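Local coordinates for protein iron transport multicopper oxidase FET3 (Saccharomyces cerevisiae, PDB 1ZPU) that oxidises ferrous to ferric iron with molecular oxygen using four bound copper ions, feeding high-affinity iron uptake, and also oxidises cuprous copper, at residues P184-L189 with V240-D245; K248-M253 with M276-T281. All coordinates share one frame; numbering follows the deposited sequence.

Interaction 1: P184-L189 with V240-D245; sequences PDTTYL and VHTKND
His241 is held at both of its ring nitrogens by the facing segment. NE2 donates to Asp185 OD1 (2.9 Å), which it meets on the anti side but tilted out of the carboxylate plane, and the bond is bent to 133°. The two side chains run side by side while carboxylate and imidazole planes stand almost perpendicular, at 88°. At the other nitrogen, Thr187 crosses the histidine at about a right angle and brings OG1 to 2.7 Å from ND1. Having CG anti to the backbone N (chi1 -168°) lays the imidazole alongside the opposite chain, where Asp185 and Thr187 can reach it.

Below this polar face the backbones pair as antiparallel strands: Thr187 and His241 form a non-hydrogen-bonded pair, Tyr188 and Val240 a hydrogen-bonded one. On the face of Tyr188 and Val240, Thr242 works in two directions. Its methyl CG2 lies 3.7 Å from Tyr188 CE1, whereas OG1 accepts from Thr186 N at 2.8 Å and also bonds to Gln183 O. Past the strand ends the pairing continues, with Asp185 N donating to Lys243 O from above the carbonyl plane.

Here two inner, adjacent strands of a sheet in the second cupredoxin domain pair at their ends, remote from the copper sites. Since ND1 and NE2 both have partners, the imidazole's rotation is fixed, and the nearby carboxylate would probably favour a protonated ring.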
ATOM      1  N   PRO A 184      11.195 -23.233 -23.021  1.00 69.11           N
ATOM      2  CA  PRO A 184      12.119 -22.450 -23.848  1.00 69.06           C
ATOM      3  C   PRO A 184      11.382 -21.530 -24.816  1.00 69.14           C
ATOM      4  O   PRO A 184      10.246 -21.822 -25.203  1.00 69.21           O
ATOM      5  CB  PRO A 184      12.868 -23.522 -24.641  1.00 68.89           C
ATOM      6  CG  PRO A 184      11.935 -24.703 -24.655  1.00 68.82           C
ATOM      7  CD  PRO A 184      11.308 -24.678 -23.296  1.00 69.31           C
ATOM      8  N   ASP A 185      12.027 -20.430 -25.199  1.00 69.18           N
ATOM      9  CA  ASP A 185      11.501 -19.524 -26.227  1.00 69.13           C
ATOM     10  C   ASP A 185      10.038 -19.152 -25.982  1.00 68.85           C
ATOM     11  O   ASP A 185       9.171 -19.354 -26.823  1.00 68.82           O
ATOM     12  CB  ASP A 185      11.684 -20.129 -27.632  1.00 69.14           C
ATOM     13  CG  ASP A 185      11.258 -19.176 -28.742  1.00 69.83           C
ATOM     14  OD1 ASP A 185      11.553 -17.964 -28.625  1.00 70.58           O
ATOM     15  OD2 ASP A 185      10.617 -19.628 -29.721  1.00 70.37           O
ATOM     16  N   THR A 186       9.768 -18.615 -24.807  1.00 68.80           N
ATOM     17  CA  THR A 186       8.406 -18.268 -24.424  1.00 68.56           C
ATOM     18  C   THR A 186       8.401 -16.908 -23.737  1.00 68.59           C
ATOM     19  O   THR A 186       9.291 -16.592 -22.948  1.00 68.65           O
ATOM     20  CB  THR A 186       7.772 -19.369 -23.536  1.00 68.38           C
ATOM     21  OG1 THR A 186       7.803 -20.620 -24.233  1.00 67.96           O
ATOM     22  CG2 THR A 186       6.339 -19.042 -23.189  1.00 68.26           C
ATOM     23  N   THR A 187       7.418 -16.091 -24.078  1.00 68.58           N
ATOM     24  CA  THR A 187       7.250 -14.804 -23.434  1.00 68.74           C
ATOM     25  C   THR A 187       6.269 -14.965 -22.282  1.00 68.89           C
ATOM     26  O   THR A 187       5.112 -15.349 -22.486  1.00 68.90           O
ATOM     27  CB  THR A 187       6.723 -13.732 -24.412  1.00 68.69           C
ATOM     28  OG1 THR A 187       7.692 -13.498 -25.443  1.00 68.82           O
ATOM     29  CG2 THR A 187       6.443 -12.419 -23.682  1.00 68.40           C
ATOM     30  N   TYR A 188       6.740 -14.676 -21.071  1.00 68.94           N
ATOM     31  CA  TYR A 188       5.909 -14.735 -19.872  1.00 68.69           C
ATOM     32  C   TYR A 188       5.539 -13.344 -19.417  1.00 68.74           C
ATOM     33  O   TYR A 188       6.389 -12.448 -19.380  1.00 68.88           O
ATOM     34  CB  TYR A 188       6.644 -15.449 -18.744  1.00 68.32           C
ATOM     35  CG  TYR A 188       6.729 -16.936 -18.929  1.00 68.50           C
ATOM     36  CD1 TYR A 188       7.722 -17.505 -19.734  1.00 68.81           C
ATOM     37  CD2 TYR A 188       5.814 -17.787 -18.307  1.00 67.48           C
ATOM     38  CE1 TYR A 188       7.798 -18.896 -19.903  1.00 68.91           C
ATOM     39  CE2 TYR A 188       5.876 -19.166 -18.473  1.00 66.77           C
ATOM     40  CZ  TYR A 188       6.867 -19.713 -19.267  1.00 68.15           C
ATOM     41  OH  TYR A 188       6.934 -21.074 -19.430  1.00 68.27           O
ATOM     42  N   LEU A 189       4.268 -13.153 -19.080  1.00 68.76           N
ATOM     43  CA  LEU A 189       3.859 -11.953 -18.351  1.00 68.77           C
ATOM     44  C   LEU A 189       4.016 -12.231 -16.846  1.00 68.93           C
ATOM     45  O   LEU A 189       3.326 -13.076 -16.266  1.00 68.95           O
ATOM     46  CB  LEU A 189       2.431 -11.536 -18.711  1.00 68.58           C
ATOM     47  CG  LEU A 189       1.967 -10.170 -18.196  1.00 68.55           C
ATOM     48  CD1 LEU A 189       2.514  -9.049 -19.046  1.00 69.21           C
ATOM     49  CD2 LEU A 189       0.458 -10.083 -18.135  1.00 68.73           C
ATOM     50  N   VAL A 240       9.043 -11.222 -19.743  1.00 68.65           N
ATOM     51  CA  VAL A 240      10.302 -11.960 -19.698  1.00 68.77           C
ATOM     52  C   VAL A 240      10.278 -12.999 -20.803  1.00 69.09           C
ATOM     53  O   VAL A 240       9.356 -13.817 -20.865  1.00 69.26           O
ATOM     54  CB  VAL A 240      10.509 -12.656 -18.330  1.00 68.66           C
ATOM     55  CG1 VAL A 240      11.678 -13.616 -18.379  1.00 68.60           C
ATOM     56  CG2 VAL A 240      10.739 -11.624 -17.235  1.00 68.84           C
ATOM     57  N   HIS A 241      11.272 -12.956 -21.686  1.00 69.26           N
ATOM     58  CA  HIS A 241      11.351 -13.937 -22.753  1.00 69.47           C
ATOM     59  C   HIS A 241      12.468 -14.934 -22.466  1.00 69.36           C
ATOM     60  O   HIS A 241      13.630 -14.549 -22.261  1.00 69.33           O
ATOM     61  CB  HIS A 241      11.513 -13.273 -24.128  1.00 69.81           C
ATOM     62  CG  HIS A 241      11.305 -14.213 -25.287  1.00 71.44           C
ATOM     63  ND1 HIS A 241      10.078 -14.769 -25.593  1.00 72.33           N
ATOM     64  CD2 HIS A 241      12.167 -14.677 -26.225  1.00 72.61           C
ATOM     65  CE1 HIS A 241      10.196 -15.545 -26.656  1.00 72.25           C
ATOM     66  NE2 HIS A 241      11.451 -15.501 -27.064  1.00 73.07           N
ATOM     67  N   THR A 242      12.096 -16.212 -22.459  1.00 69.17           N
ATOM     68  CA  THR A 242      13.000 -17.296 -22.099  1.00 68.94           C
ATOM     69  C   THR A 242      13.920 -17.689 -23.260  1.00 69.01           C
ATOM     70  O   THR A 242      13.591 -17.462 -24.426  1.00 69.02           O
ATOM     71  CB  THR A 242      12.209 -18.523 -21.566  1.00 68.85           C
ATOM     72  OG1 THR A 242      11.365 -19.042 -22.595  1.00 68.28           O
ATOM     73  CG2 THR A 242      11.339 -18.130 -20.367  1.00 68.53           C
ATOM     74  N   LYS A 243      15.063 -18.280 -22.914  1.00 68.93           N
ATOM     75  CA  LYS A 243      16.111 -18.656 -23.851  1.00 68.79           C
ATOM     76  C   LYS A 243      15.775 -19.928 -24.615  1.00 68.99           C
ATOM     77  O   LYS A 243      14.835 -20.631 -24.263  1.00 68.96           O
ATOM     78  CB  LYS A 243      17.418 -18.862 -23.084  1.00 68.39           C
ATOM     79  CG  LYS A 243      17.691 -17.792 -22.061  1.00 68.51           C
ATOM     80  CD  LYS A 243      19.171 -17.512 -21.853  1.00 68.37           C
ATOM     81  CE  LYS A 243      19.321 -16.217 -21.043  1.00 69.56           C
ATOM     82  NZ  LYS A 243      20.675 -15.563 -21.105  1.00 69.48           N
ATOM     83  N   ASN A 244      16.557 -20.224 -25.657  1.00 69.30           N
ATOM     84  CA  ASN A 244      16.343 -21.419 -26.464  1.00 69.46           C
ATOM     85  C   ASN A 244      16.890 -22.701 -25.846  1.00 69.55           C
ATOM     86  O   ASN A 244      16.420 -23.794 -26.169  1.00 69.55           O
ATOM     87  CB  ASN A 244      16.857 -21.218 -27.891  1.00 69.62           C
ATOM     88  CG  ASN A 244      15.964 -20.290 -28.694  1.00 70.25           C
ATOM     89  OD1 ASN A 244      14.944 -19.816 -28.187  1.00 71.06           O
ATOM     90  ND2 ASN A 244      16.342 -20.018 -29.946  1.00 70.51           N
ATOM     91  N   ASP A 245      17.863 -22.569 -24.948  1.00 69.68           N
ATOM     92  CA  ASP A 245      18.477 -23.727 -24.301  1.00 69.81           C
ATOM     93  C   ASP A 245      17.749 -24.213 -23.045  1.00 69.72           C
ATOM     94  O   ASP A 245      17.454 -23.444 -22.121  1.00 69.56           O
ATOM     95  CB  ASP A 245      19.927 -23.426 -23.954  1.00 70.03           C
ATOM     96  CG  ASP A 245      20.787 -23.249 -25.174  1.00 71.34           C
ATOM     97  OD1 ASP A 245      21.580 -22.280 -25.186  1.00 72.91           O
ATOM     98  OD2 ASP A 245      20.675 -24.071 -26.120  1.00 72.47           O
TER

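Interaction 2: K248-M253 with M276-T281; sequences KNFAIM and MVYNKT. With NAG (2-acetamido-2-deoxy-beta-D-glucopyranose), chain B.
Asn249, next to the Phe250-Met276 pair, reaches across to the opposite chain and grips its backbone with both ends of its amide. OD1 accepts from Asn279 N at 2.9 Å, a straight bond in the carbonyl plane on a lone pair, and takes a second, weak bond from Tyr278 N. ND2 donates in the plane of its own amide to Asn279 O (3.0 Å) and has a further acceptor in Ala283 O. The amide therefore stands in for strand pairing where the 276-281 chain turns aside. With an alanine here, Asn279 N would probably lose its acceptor and Asn279 O its donor, leaving the turn after Tyr278 freer to shift.

Next to it the packing is close. Phe250 and Met276 form an antiparallel hydrogen-bonded pair, with Phe250 N to Met276 O at 2.9 Å. Phe250 and Tyr278 meet obliquely, their planes at 64° and CD1 of Phe250 3.6 Å from CE1 of Tyr278, while Ile252 crosses Met276 at about a right angle, CG1 against CB. The tyrosine hydroxyl is bonded to His208, whose ring also meets that of Phe250 edge-to-face.

These strands are neighbours in one sheet of the second plastocyanin-like domain, whose cupredoxin fold is a Greek-key beta sandwich. Strand 179-181 flanks 276-277, and Trp180 packs on both Ile252 and Met276.

The solvent side belongs to Lys248 and Thr281. Lys248 lays CD over one face of the Phe250 ring, 3.8 Å above its plane and offset toward the rim. Asn279, itself buried, has CG anti to the backbone N (chi1 -172°), which carries its amide away from Asn249; OD1 accepts from Thr281 N in an Asx turn, and the N-linked sugar on ND2 leads outward. Thr281 CG2 lies 3.4 Å from C1 of the glycan.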
ATOM      1  N   LYS A 248      20.550 -25.056 -18.935  1.00 69.26           N
ATOM      2  CA  LYS A 248      20.947 -24.448 -17.662  1.00 69.41           C
ATOM      3  C   LYS A 248      19.769 -23.880 -16.871  1.00 69.10           C
ATOM      4  O   LYS A 248      18.764 -23.477 -17.445  1.00 69.14           O
ATOM      5  CB  LYS A 248      21.962 -23.337 -17.917  1.00 69.43           C
ATOM      6  CG  LYS A 248      22.682 -22.879 -16.671  1.00 70.48           C
ATOM      7  CD  LYS A 248      23.146 -21.440 -16.807  1.00 72.23           C
ATOM      8  CE  LYS A 248      24.000 -21.022 -15.619  1.00 73.06           C
ATOM      9  NZ  LYS A 248      25.361 -21.630 -15.731  1.00 73.03           N
ATOM     10  N   ASN A 249      19.899 -23.847 -15.550  1.00 68.79           N
ATOM     11  CA  ASN A 249      18.922 -23.142 -14.707  1.00 68.36           C
ATOM     12  C   ASN A 249      19.454 -21.808 -14.178  1.00 68.50           C
ATOM     13  O   ASN A 249      20.656 -21.610 -14.012  1.00 68.54           O
ATOM     14  CB  ASN A 249      18.417 -24.009 -13.545  1.00 67.83           C
ATOM     15  CG  ASN A 249      17.701 -25.265 -14.009  1.00 66.70           C
ATOM     16  OD1 ASN A 249      16.850 -25.226 -14.888  1.00 64.18           O
ATOM     17  ND2 ASN A 249      18.055 -26.392 -13.411  1.00 66.28           N
ATOM     18  N   PHE A 250      18.537 -20.893 -13.903  1.00 68.64           N
ATOM     19  CA  PHE A 250      18.901 -19.524 -13.564  1.00 68.49           C
ATOM     20  C   PHE A 250      18.307 -19.074 -12.239  1.00 68.62           C
ATOM     21  O   PHE A 250      17.234 -19.515 -11.841  1.00 68.76           O
ATOM     22  CB  PHE A 250      18.444 -18.593 -14.670  1.00 68.05           C
ATOM     23  CG  PHE A 250      19.101 -18.850 -15.980  1.00 67.88           C
ATOM     24  CD1 PHE A 250      18.588 -19.799 -16.859  1.00 67.18           C
ATOM     25  CD2 PHE A 250      20.236 -18.135 -16.352  1.00 67.68           C
ATOM     26  CE1 PHE A 250      19.189 -20.026 -18.074  1.00 65.78           C
ATOM     27  CE2 PHE A 250      20.836 -18.359 -17.568  1.00 66.28           C
ATOM     28  CZ  PHE A 250      20.308 -19.306 -18.428  1.00 66.73           C
ATOM     29  N   ALA A 251      19.017 -18.184 -11.566  1.00 68.66           N
ATOM     30  CA  ALA A 251      18.612 -17.720 -10.248  1.00 68.88           C
ATOM     31  C   ALA A 251      17.617 -16.563 -10.339  1.00 69.08           C
ATOM     32  O   ALA A 251      17.852 -15.595 -11.075  1.00 69.41           O
ATOM     33  CB  ALA A 251      19.828 -17.298  -9.473  1.00 68.77           C
ATOM     34  N   ILE A 252      16.498 -16.687  -9.626  1.00 68.97           N
ATOM     35  CA  ILE A 252      15.562 -15.584  -9.399  1.00 68.78           C
ATOM     36  C   ILE A 252      15.971 -14.984  -8.058  1.00 69.06           C
ATOM     37  O   ILE A 252      15.977 -15.662  -7.036  1.00 69.19           O
ATOM     38  CB  ILE A 252      14.091 -16.070  -9.315  1.00 68.82           C
ATOM     39  CG1 ILE A 252      13.654 -16.764 -10.602  1.00 67.46           C
ATOM     40  CG2 ILE A 252      13.144 -14.907  -8.986  1.00 69.04           C
ATOM     41  CD1 ILE A 252      12.406 -17.588 -10.425  1.00 65.98           C
ATOM     42  N   MET A 253      16.324 -13.710  -8.067  1.00 69.36           N
ATOM     43  CA  MET A 253      17.000 -13.101  -6.933  1.00 69.35           C
ATOM     44  C   MET A 253      16.197 -11.968  -6.309  1.00 69.20           C
ATOM     45  O   MET A 253      15.734 -11.071  -7.007  1.00 69.30           O
ATOM     46  CB  MET A 253      18.344 -12.578  -7.414  1.00 69.09           C
ATOM     47  CG  MET A 253      19.412 -12.591  -6.347  1.00 70.63           C
ATOM     48  SD  MET A 253      20.133 -14.210  -6.024  1.00 69.92           S
ATOM     49  CE  MET A 253      19.453 -15.121  -7.378  1.00 70.11           C
ATOM     50  N   MET A 276      14.658 -20.287 -11.456  1.00 68.78           N
ATOM     51  CA  MET A 276      14.081 -20.404 -12.786  1.00 68.84           C
ATOM     52  C   MET A 276      14.624 -21.686 -13.439  1.00 68.85           C
ATOM     53  O   MET A 276      15.805 -21.772 -13.818  1.00 68.67           O
ATOM     54  CB  MET A 276      14.390 -19.170 -13.626  1.00 68.51           C
ATOM     55  CG  MET A 276      13.646 -19.116 -14.926  1.00 68.09           C
ATOM     56  SD  MET A 276      14.004 -17.563 -15.744  1.00 69.52           S
ATOM     57  CE  MET A 276      13.395 -17.874 -17.398  1.00 69.51           C
ATOM     58  N   VAL A 277      13.743 -22.682 -13.540  1.00 68.73           N
ATOM     59  CA  VAL A 277      14.125 -24.029 -13.935  1.00 68.64           C
ATOM     60  C   VAL A 277      13.742 -24.357 -15.382  1.00 68.77           C
ATOM     61  O   VAL A 277      12.568 -24.516 -15.705  1.00 68.94           O
ATOM     62  CB  VAL A 277      13.518 -25.095 -12.983  1.00 68.23           C
ATOM     63  CG1 VAL A 277      13.986 -26.464 -13.365  1.00 67.68           C
ATOM     64  CG2 VAL A 277      13.880 -24.812 -11.533  1.00 68.28           C
ATOM     65  N   TYR A 278      14.744 -24.461 -16.247  1.00 68.73           N
ATOM     66  CA  TYR A 278      14.531 -24.897 -17.615  1.00 68.60           C
ATOM     67  C   TYR A 278      14.652 -26.407 -17.655  1.00 68.64           C
ATOM     68  O   TYR A 278      13.996 -27.059 -18.452  1.00 68.76           O
ATOM     69  CB  TYR A 278      15.573 -24.290 -18.559  1.00 68.38           C
ATOM     70  CG  TYR A 278      15.387 -22.836 -18.946  1.00 67.81           C
ATOM     71  CD1 TYR A 278      15.604 -21.812 -18.028  1.00 67.30           C
ATOM     72  CD2 TYR A 278      15.058 -22.486 -20.252  1.00 67.77           C
ATOM     73  CE1 TYR A 278      15.457 -20.487 -18.389  1.00 67.47           C
ATOM     74  CE2 TYR A 278      14.918 -21.159 -20.627  1.00 67.79           C
ATOM     75  CZ  TYR A 278      15.118 -20.166 -19.692  1.00 67.88           C
ATOM     76  OH  TYR A 278      14.980 -18.850 -20.061  1.00 67.77           O
ATOM     77  N   ASN A 279      15.508 -26.950 -16.794  1.00 68.61           N
ATOM     78  CA  ASN A 279      15.803 -28.375 -16.774  1.00 68.63           C
ATOM     79  C   ASN A 279      15.632 -28.942 -15.366  1.00 68.88           C
ATOM     80  O   ASN A 279      16.367 -28.589 -14.440  1.00 68.98           O
ATOM     81  CB  ASN A 279      17.218 -28.623 -17.296  1.00 68.40           C
ATOM     82  CG  ASN A 279      17.523 -30.086 -17.479  1.00 67.81           C
ATOM     83  OD1 ASN A 279      16.852 -30.952 -16.916  1.00 67.46           O
ATOM     84  ND2 ASN A 279      18.535 -30.370 -18.301  1.00 67.69           N
ATOM     85  N   LYS A 280      14.650 -29.821 -15.214  1.00 69.13           N
ATOM     86  CA  LYS A 280      14.245 -30.324 -13.899  1.00 69.38           C
ATOM     87  C   LYS A 280      15.305 -31.184 -13.246  1.00 69.20           C
ATOM     88  O   LYS A 280      15.226 -31.499 -12.064  1.00 69.24           O
ATOM     89  CB  LYS A 280      12.952 -31.124 -14.012  1.00 69.44           C
ATOM     90  CG  LYS A 280      11.713 -30.255 -14.160  1.00 70.89           C
ATOM     91  CD  LYS A 280      10.526 -30.833 -13.383  1.00 73.43           C
ATOM     92  CE  LYS A 280      10.027 -32.113 -14.022  1.00 74.56           C
ATOM     93  NZ  LYS A 280       9.866 -31.916 -15.497  1.00 75.00           N
ATOM     94  N   THR A 281      16.319 -31.524 -14.024  1.00 69.02           N
ATOM     95  CA  THR A 281      17.249 -32.551 -13.656  1.00 68.59           C
ATOM     96  C   THR A 281      18.641 -31.945 -13.460  1.00 68.50           C
ATOM     97  O   THR A 281      19.506 -32.537 -12.814  1.00 68.39           O
ATOM     98  CB  THR A 281      17.132 -33.629 -14.730  1.00 68.32           C
ATOM     99  OG1 THR A 281      16.732 -34.854 -14.122  1.00 69.05           O
ATOM    100  CG2 THR A 281      18.369 -33.780 -15.552  1.00 68.07           C
TER
HETATM  101  C1  NAG B2014      19.225 -31.613 -18.053  1.00 67.84           C
HETATM  102  C2  NAG B2014      19.197 -32.310 -19.415  1.00 68.57           C
HETATM  103  C3  NAG B2014      20.025 -33.584 -19.364  1.00 68.34           C
HETATM  104  C4  NAG B2014      21.450 -33.230 -18.941  1.00 67.83           C
HETATM  105  C5  NAG B2014      21.379 -32.500 -17.603  1.00 67.36           C
HETATM  106  C6  NAG B2014      22.733 -32.036 -17.103  1.00 67.59           C
HETATM  107  C7  NAG B2014      17.336 -32.097 -20.954  1.00 71.44           C
HETATM  108  C8  NAG B2014      16.691 -33.095 -21.870  1.00 71.50           C
HETATM  109  N2  NAG B2014      17.839 -32.606 -19.827  1.00 69.96           N
HETATM  110  O3  NAG B2014      19.988 -34.230 -20.617  1.00 68.96           O
HETATM  111  O4  NAG B2014      22.226 -34.400 -18.808  1.00 67.05           O
HETATM  112  O5  NAG B2014      20.570 -31.356 -17.716  1.00 67.05           O
HETATM  113  O6  NAG B2014      22.566 -31.741 -15.738  1.00 67.84           O
HETATM  114  O7  NAG B2014      17.380 -30.891 -21.262  1.00 72.46           O

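Overall arrangement
From the N terminus, strand 187-194 comes first, and the chain passes through some fifty residues, largely strand, before 240-245 returns to pair with 184-189 and close interaction 1. A few residues on, 248-253 begins the second pairing; a shorter excursion of 22 residues brings back 276-281 and closes interaction 2. The two closures thus follow in series, neither nesting nor crossing. They belong to different sheets of the same plastocyanin-like domain, one containing strands 187-194 and 235-241, the other 250-256 and 271-277. Their centres lie about 12 Å apart, and the contacts touch just past the strand ends, where Tyr278 OH approaches Lys243 N (2.9 Å, probably hydrogen-bonded), and Met276 of the second sheet packs on Thr242.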